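Local atomic coordinates of uncharacterized protein MJ0690 (Methanocaldococcus jannaschii, PDB entry 3K32), a protein that is of unknown function but is predicted to be a subunit of a tRNA methyltransferase, and belongs to the HUP clan of alpha/beta proteins. Residues B[80-83]-B[84-87]; B[89-92]-B[93-97]; B[116-119]-B[120-124]; B[174-177]-B[178-182]. One frame throughout, in Å; residues are numbered along the deposited sequence.

Contact 1 of 4, residues B[80-83]-B[84-87]; sequences HKYP and GPAI
Pro85 presents its pyrrolidine ring to two aromatic side chains from the preceding turn. Its CG lies over the centre of one face of the His80 imidazole, 3.7 Å from CG of His80 and only 12° off the normal through the ring centre, a CH-pi contact. Its CD meets a face of the Tyr82 ring nearer the rim, 3.4 Å from CZ of Tyr82, a second CH-pi contact in which the side chains cross at about a right angle. Tyr82 reaches it because CG sits between the backbone N and the carbonyl carbon (chi1 82°), which swings the phenol over the start of the next helix. There Gly84 suits its place by lacking a side chain, since a beta carbon would run into CE1 of Tyr82. Pro83 turns its own ring another way: CB comes 4.2 Å from CG1 of Ile87, and the ring also packs on Ile77 and Phe188. Its carbonyl begins the helical bonding, Pro83 O accepting from Ile87 N at 2.8 Å. A water relays a further link, donating to Tyr82 O (2.9 Å) and accepting from Ala86 N (2.7 Å). An alanine here lacks CG and CD, which would probably leave the faces of His80 and Tyr82 without their CH-pi partner and let the phenol turn more freely. Prolines are common in the first turn of an alpha-helix, where no amide hydrogen is owed to an earlier turn, and this tight connection joins helix 68-80 to helix 84-98.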
loop_
_atom_site.group_PDB
_atom_site.type_symbol
_atom_site.label_atom_id
_atom_site.label_comp_id
_atom_site.label_asym_id
_atom_site.label_seq_id
_atom_site.Cartn_x
_atom_site.Cartn_y
_atom_site.Cartn_z
ATOM N N HIS B 80 -7.348 1.929 29.107
ATOM C CA HIS B 80 -6.567 2.789 28.240
ATOM C C HIS B 80 -7.351 4.053 27.921
ATOM O O HIS B 80 -6.775 5.106 27.650
ATOM C CB HIS B 80 -6.131 2.055 26.977
ATOM C CG HIS B 80 -4.910 1.211 27.169
ATOM N ND1 HIS B 80 -4.966 -0.163 27.315
ATOM C CD2 HIS B 80 -3.600 1.546 27.257
ATOM C CE1 HIS B 80 -3.744 -0.634 27.476
ATOM N NE2 HIS B 80 -2.894 0.382 27.447
ATOM N N LYS B 81 -8.673 3.934 27.980
ATOM C CA LYS B 81 -9.596 5.029 27.686
ATOM C C LYS B 81 -9.597 5.464 26.220
ATOM O O LYS B 81 -10.635 5.855 25.699
ATOM C CB LYS B 81 -9.372 6.210 28.621
ATOM C CG LYS B 81 -9.678 5.883 30.067
ATOM C CD LYS B 81 -11.147 5.579 30.298
ATOM C CE LYS B 81 -11.306 4.816 31.602
ATOM N NZ LYS B 81 -12.665 4.899 32.197
ATOM N N TYR B 82 -8.456 5.404 25.545
ATOM C CA TYR B 82 -8.497 5.503 24.092
ATOM C C TYR B 82 -8.453 4.106 23.516
ATOM O O TYR B 82 -7.872 3.202 24.114
ATOM C CB TYR B 82 -7.403 6.405 23.514
ATOM C CG TYR B 82 -6.043 5.777 23.344
ATOM C CD1 TYR B 82 -5.575 5.421 22.080
ATOM C CD2 TYR B 82 -5.205 5.581 24.439
ATOM C CE1 TYR B 82 -4.321 4.862 21.914
ATOM C CE2 TYR B 82 -3.946 5.027 24.284
ATOM C CZ TYR B 82 -3.510 4.664 23.020
ATOM O OH TYR B 82 -2.255 4.111 22.873
ATOM N N PRO B 83 -9.109 3.922 22.367
ATOM C CA PRO B 83 -9.360 2.598 21.792
ATOM C C PRO B 83 -8.184 1.895 21.092
ATOM O O PRO B 83 -8.285 0.687 20.879
ATOM C CB PRO B 83 -10.517 2.849 20.814
ATOM C CG PRO B 83 -10.516 4.304 20.549
ATOM C CD PRO B 83 -9.915 4.979 21.732
ATOM N N GLY B 84 -7.111 2.610 20.759
ATOM C CA GLY B 84 -5.991 2.029 20.023
ATOM C C GLY B 84 -5.572 0.619 20.423
ATOM O O GLY B 84 -5.687 -0.324 19.633
ATOM N N PRO B 85 -5.077 0.461 21.657
ATOM C CA PRO B 85 -4.616 -0.855 22.110
ATOM C C PRO B 85 -5.698 -1.917 21.957
ATOM O O PRO B 85 -5.404 -3.043 21.563
ATOM C CB PRO B 85 -4.287 -0.616 23.584
ATOM C CG PRO B 85 -3.909 0.848 23.638
ATOM C CD PRO B 85 -4.826 1.513 22.657
ATOM N N ALA B 86 -6.940 -1.553 22.251
ATOM C CA ALA B 86 -8.057 -2.482 22.122
ATOM C C ALA B 86 -8.290 -2.891 20.681
ATOM O O ALA B 86 -8.516 -4.061 20.392
ATOM C CB ALA B 86 -9.339 -1.884 22.720
ATOM N N ILE B 87 -8.241 -1.928 19.773
ATOM C CA ILE B 87 -8.444 -2.234 18.375
ATOM C C ILE B 87 -7.320 -3.122 17.866
ATOM O O ILE B 87 -7.577 -4.115 17.184
ATOM C CB ILE B 87 -8.551 -0.965 17.518
ATOM C CG1 ILE B 87 -9.730 -0.113 17.989
ATOM C CG2 ILE B 87 -8.732 -1.327 16.046
ATOM C CD1 ILE B 87 -11.070 -0.808 17.864
HETATM O O HOH W 1 -7.376 0.311 24.222
#

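Contact 2 of 4, residues B[89-92]-B[93-97]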
loop_
_atom_site.group_PDB
_atom_site.type_symbol
_atom_site.label_atom_id
_atom_site.label_comp_id
_atom_site.label_asym_id
_atom_site.label_seq_id
_atom_site.Cartn_x
_atom_site.Cartn_y
_atom_site.Cartn_z
ATOM N N TYR B 89 -5.501 -5.244 19.538
ATOM C CA TYR B 89 -5.660 -6.579 20.082
ATOM C C TYR B 89 -6.719 -7.390 19.330
ATOM O O TYR B 89 -6.493 -8.557 19.021
ATOM C CB TYR B 89 -5.963 -6.572 21.598
ATOM C CG TYR B 89 -6.599 -7.868 22.026
ATOM C CD1 TYR B 89 -5.833 -9.018 22.211
ATOM C CD2 TYR B 89 -7.978 -7.970 22.180
ATOM C CE1 TYR B 89 -6.424 -10.236 22.554
ATOM C CE2 TYR B 89 -8.578 -9.178 22.525
ATOM C CZ TYR B 89 -7.804 -10.300 22.710
ATOM O OH TYR B 89 -8.416 -11.485 23.055
ATOM N N VAL B 90 -7.871 -6.780 19.052
ATOM C CA VAL B 90 -8.956 -7.482 18.368
ATOM C C VAL B 90 -8.531 -7.865 16.947
ATOM O O VAL B 90 -8.599 -9.033 16.563
ATOM C CB VAL B 90 -10.245 -6.631 18.284
ATOM C CG1 VAL B 90 -11.329 -7.367 17.497
ATOM C CG2 VAL B 90 -10.738 -6.247 19.670
ATOM N N HIS B 91 -8.077 -6.881 16.178
ATOM C CA HIS B 91 -7.719 -7.109 14.772
ATOM C C HIS B 91 -6.623 -8.179 14.608
ATOM O O HIS B 91 -6.718 -9.061 13.746
ATOM C CB HIS B 91 -7.316 -5.790 14.100
ATOM C CG HIS B 91 -7.135 -5.903 12.620
ATOM N ND1 HIS B 91 -8.197 -5.920 11.740
ATOM C CD2 HIS B 91 -6.022 -6.018 11.864
ATOM C CE1 HIS B 91 -7.743 -6.027 10.507
ATOM N NE2 HIS B 91 -6.423 -6.094 10.551
ATOM N N LYS B 92 -5.591 -8.096 15.445
ATOM C CA LYS B 92 -4.571 -9.130 15.505
ATOM C C LYS B 92 -5.168 -10.505 15.793
ATOM O O LYS B 92 -4.764 -11.509 15.212
ATOM C CB LYS B 92 -3.545 -8.799 16.576
ATOM C CG LYS B 92 -2.578 -7.709 16.182
ATOM C CD LYS B 92 -1.518 -7.541 17.255
ATOM C CE LYS B 92 -0.500 -6.490 16.863
ATOM N NZ LYS B 92 0.296 -6.046 18.041
ATOM N N THR B 93 -6.134 -10.546 16.693
ATOM C CA THR B 93 -6.711 -11.802 17.101
ATOM C C THR B 93 -7.560 -12.341 15.966
ATOM O O THR B 93 -7.532 -13.535 15.646
ATOM C CB THR B 93 -7.555 -11.611 18.366
ATOM O OG1 THR B 93 -6.726 -11.075 19.405
ATOM C CG2 THR B 93 -8.163 -12.928 18.814
ATOM N N VAL B 94 -8.308 -11.450 15.340
ATOM C CA VAL B 94 -9.029 -11.838 14.143
ATOM C C VAL B 94 -8.085 -12.412 13.060
ATOM O O VAL B 94 -8.318 -13.498 12.532
ATOM C CB VAL B 94 -9.885 -10.683 13.620
ATOM C CG1 VAL B 94 -10.392 -10.985 12.220
ATOM C CG2 VAL B 94 -11.044 -10.412 14.603
ATOM N N LEU B 95 -6.998 -11.718 12.752
ATOM C CA LEU B 95 -6.064 -12.245 11.753
ATOM C C LEU B 95 -5.511 -13.661 12.047
ATOM O O LEU B 95 -5.492 -14.516 11.154
ATOM C CB LEU B 95 -4.953 -11.233 11.447
ATOM C CG LEU B 95 -5.426 -10.023 10.617
ATOM C CD1 LEU B 95 -4.363 -8.930 10.515
ATOM C CD2 LEU B 95 -5.847 -10.443 9.236
ATOM N N GLU B 96 -5.087 -13.917 13.286
ATOM C CA GLU B 96 -4.578 -15.248 13.667
ATOM C C GLU B 96 -5.602 -16.336 13.406
ATOM O O GLU B 96 -5.271 -17.398 12.875
ATOM C CB GLU B 96 -4.209 -15.330 15.151
ATOM C CG GLU B 96 -3.053 -14.483 15.573
ATOM C CD GLU B 96 -1.732 -14.967 15.025
ATOM O OE1 GLU B 96 -1.469 -16.185 15.068
ATOM O OE2 GLU B 96 -0.950 -14.115 14.560
ATOM N N ILE B 97 -6.840 -16.075 13.816
ATOM C CA ILE B 97 -7.928 -17.025 13.632
ATOM C C ILE B 97 -8.230 -17.239 12.154
ATOM O O ILE B 97 -8.321 -18.367 11.689
ATOM C CB ILE B 97 -9.212 -16.558 14.352
ATOM C CG1 ILE B 97 -8.985 -16.480 15.871
ATOM C CG2 ILE B 97 -10.370 -17.489 14.031
ATOM C CD1 ILE B 97 -10.189 -15.963 16.649
#
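Thr93 sets its hydroxyl over one face of the Tyr89 ring, one turn back along the alpha-helix 84-98, whose i to i+4 spacing orders all the pairs here. OG1 of Thr93 lies 3.3 Å from CE1 of Tyr89, above the rim rather than the middle of the phenol, and the two side chains run obliquely to one another. The same hydroxyl donates to the backbone, OG1 of Thr93 standing 2.6 Å from Tyr89 O. This is possible because OG1 is beside its own backbone N and anti to the carbonyl carbon (chi1 -58°), bending the hydroxyl back toward the preceding turn. A threonine or serine suits such a place because its short hydroxyl can bond to the carbonyl one turn back within the helix.

The inward side is built differently. Val90 and Val94 bring CG1 and CG2 respectively to 4.2 Å, beta-branched neighbours that pack on Tyr169 from helix 169-180. His91 and Leu95 follow on the next flank, the leucine CD1 coming 3.5 Å from NE2 of the imidazole at an oblique angle; both side chains also rest on Leu12 of strand 8-12. The imidazole is buried, and its two nitrogens are satisfied by Tyr169 OH and Asp107 OD2, bonds that should fix the rotation of the ring. Back at the Tyr89 carbonyl, the oxygen is gripped twice: Thr93 N, at 3.1 Å from Tyr89 O, and Thr93 OG1 approach it from opposite faces of the carbonyl plane.

Contact 3 of 4, residues B[116-119]-B[120-124]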
loop_
_atom_site.group_PDB
_atom_site.type_symbol
_atom_site.label_atom_id
_atom_site.label_comp_id
_atom_site.label_asym_id
_atom_site.label_seq_id
_atom_site.Cartn_x
_atom_site.Cartn_y
_atom_site.Cartn_z
ATOM N N PRO B 116 -5.996 0.068 13.255
ATOM C CA PRO B 116 -5.073 -1.038 13.511
ATOM C C PRO B 116 -4.040 -1.171 12.392
ATOM O O PRO B 116 -4.280 -0.757 11.251
ATOM C CB PRO B 116 -5.997 -2.261 13.511
ATOM C CG PRO B 116 -7.188 -1.854 12.642
ATOM C CD PRO B 116 -7.102 -0.352 12.381
ATOM N N LYS B 117 -2.896 -1.750 12.732
ATOM C CA LYS B 117 -1.817 -1.930 11.786
ATOM C C LYS B 117 -0.823 -2.933 12.346
ATOM O O LYS B 117 -0.394 -2.816 13.494
ATOM C CB LYS B 117 -1.128 -0.595 11.527
ATOM C CG LYS B 117 0.145 -0.655 10.690
ATOM C CD LYS B 117 0.584 0.782 10.349
ATOM C CE LYS B 117 -0.554 1.552 9.678
ATOM N NZ LYS B 117 -0.264 2.988 9.439
ATOM N N LEU B 118 -0.485 -3.927 11.531
ATOM C CA LEU B 118 0.577 -4.857 11.850
ATOM C C LEU B 118 1.938 -4.260 11.487
ATOM O O LEU B 118 2.113 -3.654 10.423
ATOM C CB LEU B 118 0.366 -6.186 11.110
ATOM C CG LEU B 118 -0.841 -7.060 11.488
ATOM C CD1 LEU B 118 -0.676 -8.427 10.842
ATOM C CD2 LEU B 118 -0.997 -7.219 12.997
ATOM N N SER B 119 2.904 -4.427 12.379
ATOM C CA SER B 119 4.271 -4.045 12.063
ATOM C C SER B 119 4.840 -5.043 11.052
ATOM O O SER B 119 4.274 -6.117 10.838
ATOM C CB SER B 119 5.124 -4.041 13.324
ATOM O OG SER B 119 5.164 -5.336 13.900
ATOM N N TYR B 120 5.964 -4.698 10.444
ATOM C CA TYR B 120 6.566 -5.567 9.449
ATOM C C TYR B 120 6.966 -6.896 10.071
ATOM O O TYR B 120 6.778 -7.962 9.484
ATOM C CB TYR B 120 7.783 -4.895 8.830
ATOM C CG TYR B 120 8.475 -5.721 7.781
ATOM C CD1 TYR B 120 9.706 -6.307 8.034
ATOM C CD2 TYR B 120 7.897 -5.914 6.532
ATOM C CE1 TYR B 120 10.347 -7.053 7.069
ATOM C CE2 TYR B 120 8.524 -6.666 5.567
ATOM C CZ TYR B 120 9.748 -7.232 5.837
ATOM O OH TYR B 120 10.375 -7.979 4.867
ATOM N N SER B 121 7.515 -6.828 11.271
ATOM C CA SER B 121 7.921 -8.039 11.954
ATOM C C SER B 121 6.694 -8.886 12.331
ATOM O O SER B 121 6.729 -10.104 12.265
ATOM C CB SER B 121 8.803 -7.708 13.167
ATOM O OG SER B 121 8.137 -8.015 14.364
ATOM N N GLU B 122 5.599 -8.246 12.706
ATOM C CA GLU B 122 4.394 -9.011 12.983
ATOM C C GLU B 122 3.896 -9.653 11.710
ATOM O O GLU B 122 3.434 -10.796 11.729
ATOM C CB GLU B 122 3.304 -8.138 13.594
ATOM C CG GLU B 122 3.643 -7.692 14.983
ATOM C CD GLU B 122 2.678 -6.652 15.509
ATOM O OE1 GLU B 122 2.289 -5.734 14.741
ATOM O OE2 GLU B 122 2.319 -6.760 16.698
ATOM N N ILE B 123 3.989 -8.916 10.604
ATOM C CA ILE B 123 3.570 -9.463 9.322
ATOM C C ILE B 123 4.401 -10.663 8.899
ATOM O O ILE B 123 3.851 -11.669 8.469
ATOM C CB ILE B 123 3.562 -8.412 8.202
ATOM C CG1 ILE B 123 2.369 -7.484 8.386
ATOM C CG2 ILE B 123 3.487 -9.089 6.819
ATOM C CD1 ILE B 123 2.389 -6.293 7.507
ATOM N N GLN B 124 5.718 -10.572 9.026
ATOM C CA GLN B 124 6.557 -11.654 8.532
ATOM C C GLN B 124 6.278 -12.904 9.323
ATOM O O GLN B 124 6.238 -13.996 8.768
ATOM C CB GLN B 124 8.042 -11.293 8.576
ATOM C CG GLN B 124 8.458 -10.296 7.505
ATOM C CD GLN B 124 8.153 -10.777 6.079
ATOM O OE1 GLN B 124 8.260 -10.010 5.118
ATOM N NE2 GLN B 124 7.780 -12.052 5.942
#
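Ser119 and Glu122 close on each other at the head of helix 120-130 in a capping box, each side chain answering the backbone of the other. Glu122 OE1 accepts from Ser119 N at 2.8 Å, nearly straight at 172° and through its anti lone pair, while Ser119 OG accepts from Glu122 N at 3.2 Å. Serine is well matched to the N-cap because its short hydroxyl can turn back: with OG between the backbone N and the carbonyl carbon (chi1 61°), it faces the first turn. A weak bond of 3.0 Å between Ser119 OG and Glu122 OE1 ties the two ends of the box together.

Beside this polar knot lies the tight, buried part. Leu118 and Ile123 cross obliquely, CB of the leucine 3.6 Å from CG1 of the isoleucine, and both pack on Tyr134 of strand 133-135. Ile123 is further pinned by its amide, which donates to Ser119 O at 2.8 Å. The solvent side is looser: Ser121 is exposed, and its OG comes no nearer than 4.0 Å to OG of Ser119. Tyr120 instead faces the second subunit, packing on Arg111 of that subunit, with a weak hydrogen bond between Tyr120 OH and Asp112 of the second subunit.

Glu122 thus has two tasks, since its OE2 forms a salt bridge with Lys92 of helix 84-98. A carboxylate next to the amide end of a helix and facing a lysine is likely to be stabilised in its charged form, so the chemistry implies a cap that also anchors one helix to another.

Contact 4 of 4, residues B[174-177]-B[178-182]; sequences RHIL and KERGE
Leu177 and Glu182 meet across the Schellman motif that ends helix 169-180. Leu177 O accepts from Glu182 N at 3.0 Å with an angle of 151°, and within the final turn Lys178 O takes Gly181 N at 2.7 Å. Gly181 makes the reversal with positive phi (91°), at which a beta carbon would be jammed against the preceding carbonyl oxygen.

Upstream, Ile176 and Arg180 lie side by side and point the same way, CG2 of the isoleucine 3.5 Å from NE of the arginine. The arginine is straight from CG to NE, so its guanidinium passes the isoleucine and reaches Asp75 and Glu71 of helix 68-80 in salt bridges. Replacing Arg180 with a leucine would probably leave these two acids without their shared cation and the helix pair less firmly joined. Ile176 in turn rests on Val70 of that helix, and Leu177 on Ile78.

Next to this pair round the helix, the carboxylate of Glu179 stands at the edge of the His175 ring with the two planes 80° apart, while its OE1 is held by Arg67 in a salt bridge. Lys178 and Arg174 bring like charges together near Pro184, where NZ of Lys178 lies 4.0 Å from NE of Arg174. The reversal finishes on carbon: CB of Glu182 comes back to 4.2 Å from CB of Leu177.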
loop_
_atom_site.group_PDB
_atom_site.type_symbol
_atom_site.label_atom_id
_atom_site.label_comp_id
_atom_site.label_asym_id
_atom_site.label_seq_id
_atom_site.Cartn_x
_atom_site.Cartn_y
_atom_site.Cartn_z
ATOM N N ARG B 174 -18.600 -0.965 21.672
ATOM C CA ARG B 174 -19.402 0.105 22.226
ATOM C C ARG B 174 -20.560 -0.494 23.020
ATOM O O ARG B 174 -20.845 -0.074 24.145
ATOM C CB ARG B 174 -19.929 0.981 21.087
ATOM C CG ARG B 174 -19.942 2.471 21.378
ATOM C CD ARG B 174 -19.994 3.278 20.083
ATOM N NE ARG B 174 -21.193 4.115 20.000
ATOM C CZ ARG B 174 -21.343 5.134 19.156
ATOM N NH1 ARG B 174 -20.366 5.456 18.317
ATOM N NH2 ARG B 174 -22.469 5.840 19.153
ATOM N N HIS B 175 -21.209 -1.492 22.437
ATOM C CA HIS B 175 -22.386 -2.074 23.053
ATOM C C HIS B 175 -22.090 -2.701 24.409
ATOM O O HIS B 175 -22.823 -2.491 25.378
ATOM C CB HIS B 175 -23.008 -3.111 22.138
ATOM C CG HIS B 175 -24.439 -3.396 22.455
ATOM N ND1 HIS B 175 -24.830 -4.468 23.230
ATOM C CD2 HIS B 175 -25.571 -2.740 22.119
ATOM C CE1 HIS B 175 -26.145 -4.466 23.349
ATOM N NE2 HIS B 175 -26.621 -3.427 22.683
ATOM N N ILE B 176 -21.022 -3.487 24.473
ATOM C CA ILE B 176 -20.641 -4.118 25.728
ATOM C C ILE B 176 -20.422 -3.034 26.776
ATOM O O ILE B 176 -20.828 -3.183 27.925
ATOM C CB ILE B 176 -19.378 -5.004 25.579
ATOM C CG1 ILE B 176 -19.644 -6.143 24.592
ATOM C CG2 ILE B 176 -18.959 -5.582 26.925
ATOM C CD1 ILE B 176 -18.470 -7.060 24.382
ATOM N N LEU B 177 -19.809 -1.930 26.365
ATOM C CA LEU B 177 -19.502 -0.844 27.295
ATOM C C LEU B 177 -20.775 -0.262 27.893
ATOM O O LEU B 177 -20.851 -0.013 29.095
ATOM C CB LEU B 177 -18.676 0.242 26.612
ATOM C CG LEU B 177 -17.279 -0.220 26.200
ATOM C CD1 LEU B 177 -16.575 0.814 25.320
ATOM C CD2 LEU B 177 -16.455 -0.536 27.428
ATOM N N LYS B 178 -21.779 -0.065 27.048
ATOM C CA LYS B 178 -23.079 0.360 27.529
ATOM C C LYS B 178 -23.611 -0.624 28.573
ATOM O O LYS B 178 -23.792 -0.252 29.731
ATOM C CB LYS B 178 -24.065 0.532 26.372
ATOM C CG LYS B 178 -23.896 1.853 25.630
ATOM C CD LYS B 178 -25.072 2.143 24.696
ATOM C CE LYS B 178 -24.743 1.819 23.241
ATOM N NZ LYS B 178 -23.899 2.871 22.603
ATOM N N GLU B 179 -23.836 -1.873 28.172
ATOM C CA GLU B 179 -24.338 -2.880 29.095
ATOM C C GLU B 179 -23.628 -2.751 30.424
ATOM O O GLU B 179 -24.220 -2.957 31.486
ATOM C CB GLU B 179 -24.089 -4.292 28.565
ATOM C CG GLU B 179 -25.014 -4.742 27.465
ATOM C CD GLU B 179 -24.613 -6.094 26.902
ATOM O OE1 GLU B 179 -23.712 -6.736 27.483
ATOM O OE2 GLU B 179 -25.199 -6.516 25.883
ATOM N N ARG B 180 -22.347 -2.410 30.350
ATOM C CA ARG B 180 -21.478 -2.496 31.509
ATOM C C ARG B 180 -21.725 -1.377 32.499
ATOM O O ARG B 180 -21.299 -1.449 33.653
ATOM C CB ARG B 180 -20.012 -2.535 31.078
ATOM C CG ARG B 180 -19.519 -3.944 30.757
ATOM C CD ARG B 180 -18.074 -3.923 30.328
ATOM N NE ARG B 180 -17.535 -5.258 30.106
ATOM C CZ ARG B 180 -16.235 -5.530 30.080
ATOM N NH1 ARG B 180 -15.361 -4.549 30.275
ATOM N NH2 ARG B 180 -15.805 -6.772 29.868
ATOM N N GLY B 181 -22.436 -0.353 32.046
ATOM C CA GLY B 181 -22.680 0.802 32.877
ATOM C C GLY B 181 -21.594 1.831 32.668
ATOM O O GLY B 181 -21.334 2.671 33.529
ATOM N N GLU B 182 -20.942 1.753 31.517
ATOM C CA GLU B 182 -19.967 2.759 31.130
ATOM C C GLU B 182 -20.636 3.835 30.306
ATOM O O GLU B 182 -21.829 3.761 30.029
ATOM C CB GLU B 182 -18.856 2.120 30.313
ATOM C CG GLU B 182 -17.902 1.329 31.150
ATOM C CD GLU B 182 -17.144 2.212 32.105
ATOM O OE1 GLU B 182 -17.139 3.443 31.872
ATOM O OE2 GLU B 182 -16.564 1.678 33.079
#

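How the contacts relate
Along the chain the four contacts stand in series, and none nests in or crosses another. Contact 1 closes the short turn after helix 68-80 and opens helix 84-98; contact 2 continues that helix. Contact 3 closes the loop that follows strand 104-106 and starts helix 120-130, while contact 4 ends helix 169-180. Contacts 2 and 3 are the most closely tied, with centres about 12 Å apart: Leu118 packs against Leu95 and Lys92, and Pro116 against His91. Pro116 also touches Ile87 of contact 1. Contact 4 touches none of the others but, like contacts 1 and 2, it leans on helix 68-80.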